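Local coordinates for quercetin 2,3-dioxygenase (Escherichia coli, PDB 1TQ5), which cleaves the flavonol quercetin with molecular oxygen in vitro as a metal-dependent dioxygenase of the pirin family, its physiological role being unknown, at residues 119-132 / 151-163. Residues are numbered along the deposited sequence; the frame is centred on the assembly and turned at random.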
loop_
_atom_site.group_PDB
_atom_site.type_symbol
_atom_site.label_atom_id
_atom_site.label_comp_id
_atom_site.label_asym_id
_atom_site.label_seq_id
_atom_site.Cartn_x
_atom_site.Cartn_y
_atom_site.Cartn_z
ATOM N N ILE A 119 -4.774 -1.714 -6.433
ATOM C CA ILE A 119 -4.014 -1.564 -7.663
ATOM C C ILE A 119 -4.838 -2.045 -8.851
ATOM O O ILE A 119 -5.313 -3.179 -8.870
ATOM C CB ILE A 119 -2.700 -2.355 -7.581
ATOM C CG1 ILE A 119 -1.807 -1.733 -6.505
ATOM C CG2 ILE A 119 -1.986 -2.357 -8.942
ATOM C CD1 ILE A 119 -0.584 -2.549 -6.180
HETATM N N MSE A 120 -5.025 -1.174 -9.834
HETATM C CA MSE A 120 -5.792 -1.546 -11.016
HETATM C C MSE A 120 -5.054 -2.616 -11.806
HETATM O O MSE A 120 -3.891 -2.450 -12.148
HETATM C CB MSE A 120 -6.024 -0.338 -11.923
HETATM C CG MSE A 120 -6.650 -0.720 -13.253
HETATM SE SE MSE A 120 -6.887 0.658 -14.375
HETATM C CE MSE A 120 -8.657 0.946 -14.169
ATOM N N PRO A 121 -5.725 -3.736 -12.104
ATOM C CA PRO A 121 -5.054 -4.787 -12.868
ATOM C C PRO A 121 -4.995 -4.383 -14.338
ATOM O O PRO A 121 -5.963 -3.843 -14.874
ATOM C CB PRO A 121 -5.945 -5.999 -12.626
ATOM C CG PRO A 121 -7.316 -5.384 -12.562
ATOM C CD PRO A 121 -7.087 -4.147 -11.713
ATOM N N GLU A 122 -3.862 -4.621 -14.987
ATOM C CA GLU A 122 -3.735 -4.260 -16.392
ATOM C C GLU A 122 -4.589 -5.198 -17.231
ATOM O O GLU A 122 -4.943 -4.886 -18.369
ATOM C CB GLU A 122 -2.270 -4.313 -16.836
ATOM C CG GLU A 122 -1.588 -5.660 -16.693
ATOM C CD GLU A 122 -0.109 -5.586 -17.034
ATOM O OE1 GLU A 122 0.223 -5.109 -18.141
ATOM O OE2 GLU A 122 0.722 -6.004 -16.200
ATOM N N GLU A 123 -4.922 -6.347 -16.647
ATOM C CA GLU A 123 -5.763 -7.344 -17.299
ATOM C C GLU A 123 -7.067 -7.460 -16.513
ATOM O O GLU A 123 -7.050 -7.659 -15.297
ATOM C CB GLU A 123 -5.050 -8.706 -17.349
ATOM C CG GLU A 123 -4.367 -9.129 -16.046
ATOM C CD GLU A 123 -3.756 -10.526 -16.123
ATOM O OE1 GLU A 123 -2.984 -10.902 -15.215
ATOM O OE2 GLU A 123 -4.055 -11.254 -17.092
ATOM N N ASN A 124 -8.194 -7.321 -17.204
ATOM C CA ASN A 124 -9.496 -7.407 -16.553
ATOM C C ASN A 124 -10.151 -8.768 -16.747
ATOM O O ASN A 124 -9.826 -9.500 -17.682
ATOM C CB ASN A 124 -10.434 -6.322 -17.090
ATOM C CG ASN A 124 -9.899 -4.923 -16.864
ATOM O OD1 ASN A 124 -9.621 -4.526 -15.731
ATOM N ND2 ASN A 124 -9.753 -4.165 -17.946
ATOM N N GLY A 125 -11.077 -9.098 -15.851
ATOM C CA GLY A 125 -11.780 -10.364 -15.936
ATOM C C GLY A 125 -10.925 -11.588 -15.672
ATOM O O GLY A 125 -11.192 -12.660 -16.216
ATOM N N ILE A 126 -9.897 -11.440 -14.843
ATOM C CA ILE A 126 -9.027 -12.565 -14.523
ATOM C C ILE A 126 -9.731 -13.472 -13.523
ATOM O O ILE A 126 -10.859 -13.203 -13.115
ATOM C CB ILE A 126 -7.702 -12.112 -13.885
ATOM C CG1 ILE A 126 -7.949 -11.668 -12.441
ATOM C CG2 ILE A 126 -7.100 -10.975 -14.692
ATOM C CD1 ILE A 126 -6.820 -12.021 -11.492
ATOM N N THR A 127 -9.053 -14.538 -13.119
ATOM C CA THR A 127 -9.614 -15.483 -12.168
ATOM C C THR A 127 -9.257 -15.119 -10.724
ATOM O O THR A 127 -8.092 -14.891 -10.398
ATOM C CB THR A 127 -9.126 -16.912 -12.472
ATOM O OG1 THR A 127 -9.542 -17.797 -11.423
ATOM C CG2 THR A 127 -7.613 -16.937 -12.596
ATOM N N PRO A 128 -10.264 -15.063 -9.840
ATOM C CA PRO A 128 -10.088 -14.727 -8.424
ATOM C C PRO A 128 -8.998 -15.551 -7.748
ATOM O O PRO A 128 -8.944 -16.769 -7.905
ATOM C CB PRO A 128 -11.465 -15.009 -7.836
ATOM C CG PRO A 128 -12.383 -14.670 -8.972
ATOM C CD PRO A 128 -11.685 -15.317 -10.143
ATOM N N ARG A 129 -8.135 -14.884 -6.987
ATOM C CA ARG A 129 -7.053 -15.569 -6.291
ATOM C C ARG A 129 -6.706 -14.865 -4.988
ATOM O O ARG A 129 -6.885 -13.653 -4.853
ATOM C CB ARG A 129 -5.812 -15.633 -7.176
ATOM C CG ARG A 129 -5.295 -14.270 -7.577
ATOM C CD ARG A 129 -3.899 -14.016 -7.041
ATOM N NE ARG A 129 -3.519 -12.621 -7.243
ATOM C CZ ARG A 129 -2.299 -12.135 -7.044
ATOM N NH1 ARG A 129 -1.318 -12.930 -6.635
ATOM N NH2 ARG A 129 -2.066 -10.847 -7.261
ATOM N N TYR A 130 -6.212 -15.636 -4.026
ATOM C CA TYR A 130 -5.829 -15.088 -2.738
ATOM C C TYR A 130 -4.498 -15.654 -2.283
ATOM O O TYR A 130 -4.338 -16.870 -2.158
ATOM C CB TYR A 130 -6.874 -15.394 -1.668
ATOM C CG TYR A 130 -6.436 -14.925 -0.300
ATOM C CD1 TYR A 130 -6.381 -13.565 0.002
ATOM C CD2 TYR A 130 -6.007 -15.836 0.668
ATOM C CE1 TYR A 130 -5.906 -13.118 1.228
ATOM C CE2 TYR A 130 -5.528 -15.400 1.900
ATOM C CZ TYR A 130 -5.479 -14.037 2.171
ATOM O OH TYR A 130 -4.988 -13.589 3.375
ATOM N N GLU A 131 -3.547 -14.766 -2.026
ATOM C CA GLU A 131 -2.236 -15.187 -1.573
ATOM C C GLU A 131 -1.778 -14.394 -0.361
ATOM O O GLU A 131 -2.159 -13.236 -0.162
ATOM C CB GLU A 131 -1.213 -15.053 -2.703
ATOM C CG GLU A 131 -1.448 -16.019 -3.846
ATOM C CD GLU A 131 -0.299 -16.035 -4.829
ATOM O OE1 GLU A 131 0.814 -16.444 -4.435
ATOM O OE2 GLU A 131 -0.510 -15.633 -5.992
ATOM N N GLN A 132 -0.962 -15.039 0.457
ATOM C CA GLN A 132 -0.437 -14.416 1.659
ATOM C C GLN A 132 0.987 -14.916 1.783
ATOM O O GLN A 132 1.269 -16.063 1.438
ATOM C CB GLN A 132 -1.267 -14.850 2.868
ATOM C CG GLN A 132 -1.089 -14.010 4.123
ATOM C CD GLN A 132 0.191 -14.317 4.882
ATOM O OE1 GLN A 132 0.478 -15.473 5.200
ATOM N NE2 GLN A 132 0.959 -13.276 5.189
ATOM N N ASP A 151 12.094 -13.277 -7.253
ATOM C CA ASP A 151 12.799 -13.095 -5.989
ATOM C C ASP A 151 11.958 -13.210 -4.727
ATOM O O ASP A 151 12.126 -12.428 -3.792
ATOM C CB ASP A 151 13.519 -11.747 -5.993
ATOM C CG ASP A 151 14.577 -11.658 -7.076
ATOM O OD1 ASP A 151 15.594 -12.380 -6.984
ATOM O OD2 ASP A 151 14.388 -10.870 -8.027
ATOM N N GLY A 152 11.057 -14.181 -4.696
ATOM C CA GLY A 152 10.240 -14.380 -3.513
ATOM C C GLY A 152 9.128 -13.378 -3.262
ATOM O O GLY A 152 8.568 -13.335 -2.165
ATOM N N SER A 153 8.797 -12.578 -4.267
ATOM C CA SER A 153 7.732 -11.594 -4.125
ATOM C C SER A 153 6.388 -12.228 -4.492
ATOM O O SER A 153 6.341 -13.319 -5.068
ATOM C CB SER A 153 7.999 -10.397 -5.043
ATOM O OG SER A 153 7.948 -10.782 -6.408
ATOM N N LEU A 154 5.300 -11.544 -4.152
ATOM C CA LEU A 154 3.964 -12.029 -4.474
ATOM C C LEU A 154 3.593 -11.498 -5.855
ATOM O O LEU A 154 3.963 -10.379 -6.219
ATOM C CB LEU A 154 2.946 -11.529 -3.441
ATOM C CG LEU A 154 2.940 -12.168 -2.049
ATOM C CD1 LEU A 154 2.018 -11.382 -1.125
ATOM C CD2 LEU A 154 2.477 -13.618 -2.153
ATOM N N LYS A 155 2.865 -12.293 -6.631
ATOM C CA LYS A 155 2.474 -11.855 -7.965
ATOM C C LYS A 155 1.377 -10.805 -7.936
ATOM O O LYS A 155 0.472 -10.847 -7.105
ATOM C CB LYS A 155 2.006 -13.038 -8.820
ATOM C CG LYS A 155 1.510 -12.610 -10.199
ATOM C CD LYS A 155 1.450 -13.764 -11.184
ATOM C CE LYS A 155 2.844 -14.210 -11.597
ATOM N NZ LYS A 155 2.805 -15.343 -12.571
ATOM N N VAL A 156 1.476 -9.851 -8.850
ATOM C CA VAL A 156 0.482 -8.800 -8.973
ATOM C C VAL A 156 0.187 -8.726 -10.465
ATOM O O VAL A 156 1.103 -8.760 -11.283
ATOM C CB VAL A 156 1.015 -7.434 -8.432
ATOM C CG1 VAL A 156 2.167 -6.931 -9.280
ATOM C CG2 VAL A 156 -0.116 -6.415 -8.388
ATOM N N HIS A 157 -1.094 -8.664 -10.817
ATOM C CA HIS A 157 -1.510 -8.606 -12.216
ATOM C C HIS A 157 -1.452 -7.186 -12.768
ATOM O O HIS A 157 -2.459 -6.629 -13.205
ATOM C CB HIS A 157 -2.927 -9.163 -12.358
ATOM C CG HIS A 157 -3.039 -10.611 -11.997
ATOM N ND1 HIS A 157 -2.445 -11.610 -12.738
ATOM C CD2 HIS A 157 -3.665 -11.227 -10.968
ATOM C CE1 HIS A 157 -2.700 -12.780 -12.180
ATOM N NE2 HIS A 157 -3.437 -12.576 -11.104
ATOM N N GLN A 158 -0.258 -6.609 -12.746
ATOM C CA GLN A 158 -0.051 -5.256 -13.232
ATOM C C GLN A 158 1.447 -5.059 -13.408
ATOM O O GLN A 158 2.244 -5.626 -12.659
ATOM C CB GLN A 158 -0.629 -4.255 -12.219
ATOM C CG GLN A 158 -0.473 -2.779 -12.563
ATOM C CD GLN A 158 -0.846 -2.455 -13.997
ATOM O OE1 GLN A 158 -0.031 -2.601 -14.907
ATOM N NE2 GLN A 158 -2.082 -2.021 -14.206
ATOM N N ASP A 159 1.828 -4.283 -14.415
ATOM C CA ASP A 159 3.238 -4.018 -14.680
ATOM C C ASP A 159 3.777 -3.090 -13.596
ATOM O O ASP A 159 4.097 -1.931 -13.862
ATOM C CB ASP A 159 3.400 -3.352 -16.051
ATOM C CG ASP A 159 4.855 -3.107 -16.413
ATOM O OD1 ASP A 159 5.120 -2.222 -17.257
ATOM O OD2 ASP A 159 5.733 -3.808 -15.865
HETATM N N MSE A 160 3.872 -3.594 -12.371
HETATM C CA MSE A 160 4.367 -2.773 -11.273
HETATM C C MSE A 160 5.125 -3.577 -10.228
HETATM O O MSE A 160 4.879 -4.764 -10.038
HETATM C CB MSE A 160 3.199 -2.040 -10.594
HETATM C CG MSE A 160 2.314 -2.915 -9.702
HETATM SE SE MSE A 160 3.007 -3.216 -8.045
HETATM C CE MSE A 160 2.527 -1.677 -7.226
ATOM N N GLU A 161 6.056 -2.910 -9.557
ATOM C CA GLU A 161 6.836 -3.530 -8.498
ATOM C C GLU A 161 6.649 -2.721 -7.219
ATOM O O GLU A 161 6.546 -1.494 -7.262
ATOM C CB GLU A 161 8.320 -3.547 -8.854
ATOM C CG GLU A 161 8.665 -4.320 -10.104
ATOM C CD GLU A 161 10.160 -4.399 -10.314
ATOM O OE1 GLU A 161 10.823 -3.341 -10.225
ATOM O OE2 GLU A 161 10.673 -5.508 -10.570
ATOM N N LEU A 162 6.605 -3.414 -6.088
ATOM C CA LEU A 162 6.454 -2.777 -4.787
ATOM C C LEU A 162 7.569 -3.284 -3.883
ATOM O O LEU A 162 7.789 -4.489 -3.767
ATOM C CB LEU A 162 5.097 -3.120 -4.157
ATOM C CG LEU A 162 4.873 -2.649 -2.709
ATOM C CD1 LEU A 162 4.953 -1.122 -2.626
ATOM C CD2 LEU A 162 3.514 -3.141 -2.210
ATOM N N TYR A 163 8.275 -2.355 -3.257
ATOM C CA TYR A 163 9.365 -2.692 -2.357
ATOM C C TYR A 163 9.084 -2.149 -0.966
ATOM O O TYR A 163 8.468 -1.090 -0.817
ATOM C CB TYR A 163 10.672 -2.063 -2.834
ATOM C CG TYR A 163 11.150 -2.496 -4.195
ATOM C CD1 TYR A 163 12.118 -3.490 -4.328
ATOM C CD2 TYR A 163 10.656 -1.897 -5.351
ATOM C CE1 TYR A 163 12.585 -3.873 -5.579
ATOM C CE2 TYR A 163 11.113 -2.272 -6.607
ATOM C CZ TYR A 163 12.079 -3.260 -6.713
ATOM O OH TYR A 163 12.535 -3.640 -7.958
HETATM O O HOH W 1 2.362 -15.127 -6.039
#
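Glu122 and Gln158 bring the two backbones closest, their CA atoms 5.0 Å apart, and here Glu122 N donates to His157 O (3.0 Å), while strand 129-133 and strand 154-155 stay wider apart and are joined by side chains. Gln158 folds back at its second torsion (chi2 47°), which carries NE2 to Met120 O at 2.8 Å; its other amide atom, OE1, accepts from the following Asp159 N, so both ends of the amide are fixed. Ile119 sets CG2 against Gln158 CG, and its CD1 meets the selenomethionine methyl Met160 CE tip to tip.

Arg129 reaches across from its strand and grips one atom end-on: NH1 (2.8 Å) and NH2 (2.5 Å) both donate to Lys155 O, from the same face of the peptide and within the guanidinium plane. NH1 also makes a salt bridge with Glu131 OE2, and Glu63 and Ser94 hold NH2 and NE. Over one guanidinium face lies His157 NE2, the ring turned 70° to it. Ile126 CD1 packs against that ring obliquely, 3.3 Å from His157 CD2. Water 1 adds a second link, donating to Glu131 OE1 and accepting from Lys155 N. An alanine in place of Arg129 would probably leave Lys155 O without its two guanidinium donors and Glu63 and Glu131 without their cationic mate.

Strand 129-133 edges one large sheet and strand 154-155 the other, so the contact joins the two cupin domains, set face to face in the pirin bicupin fold.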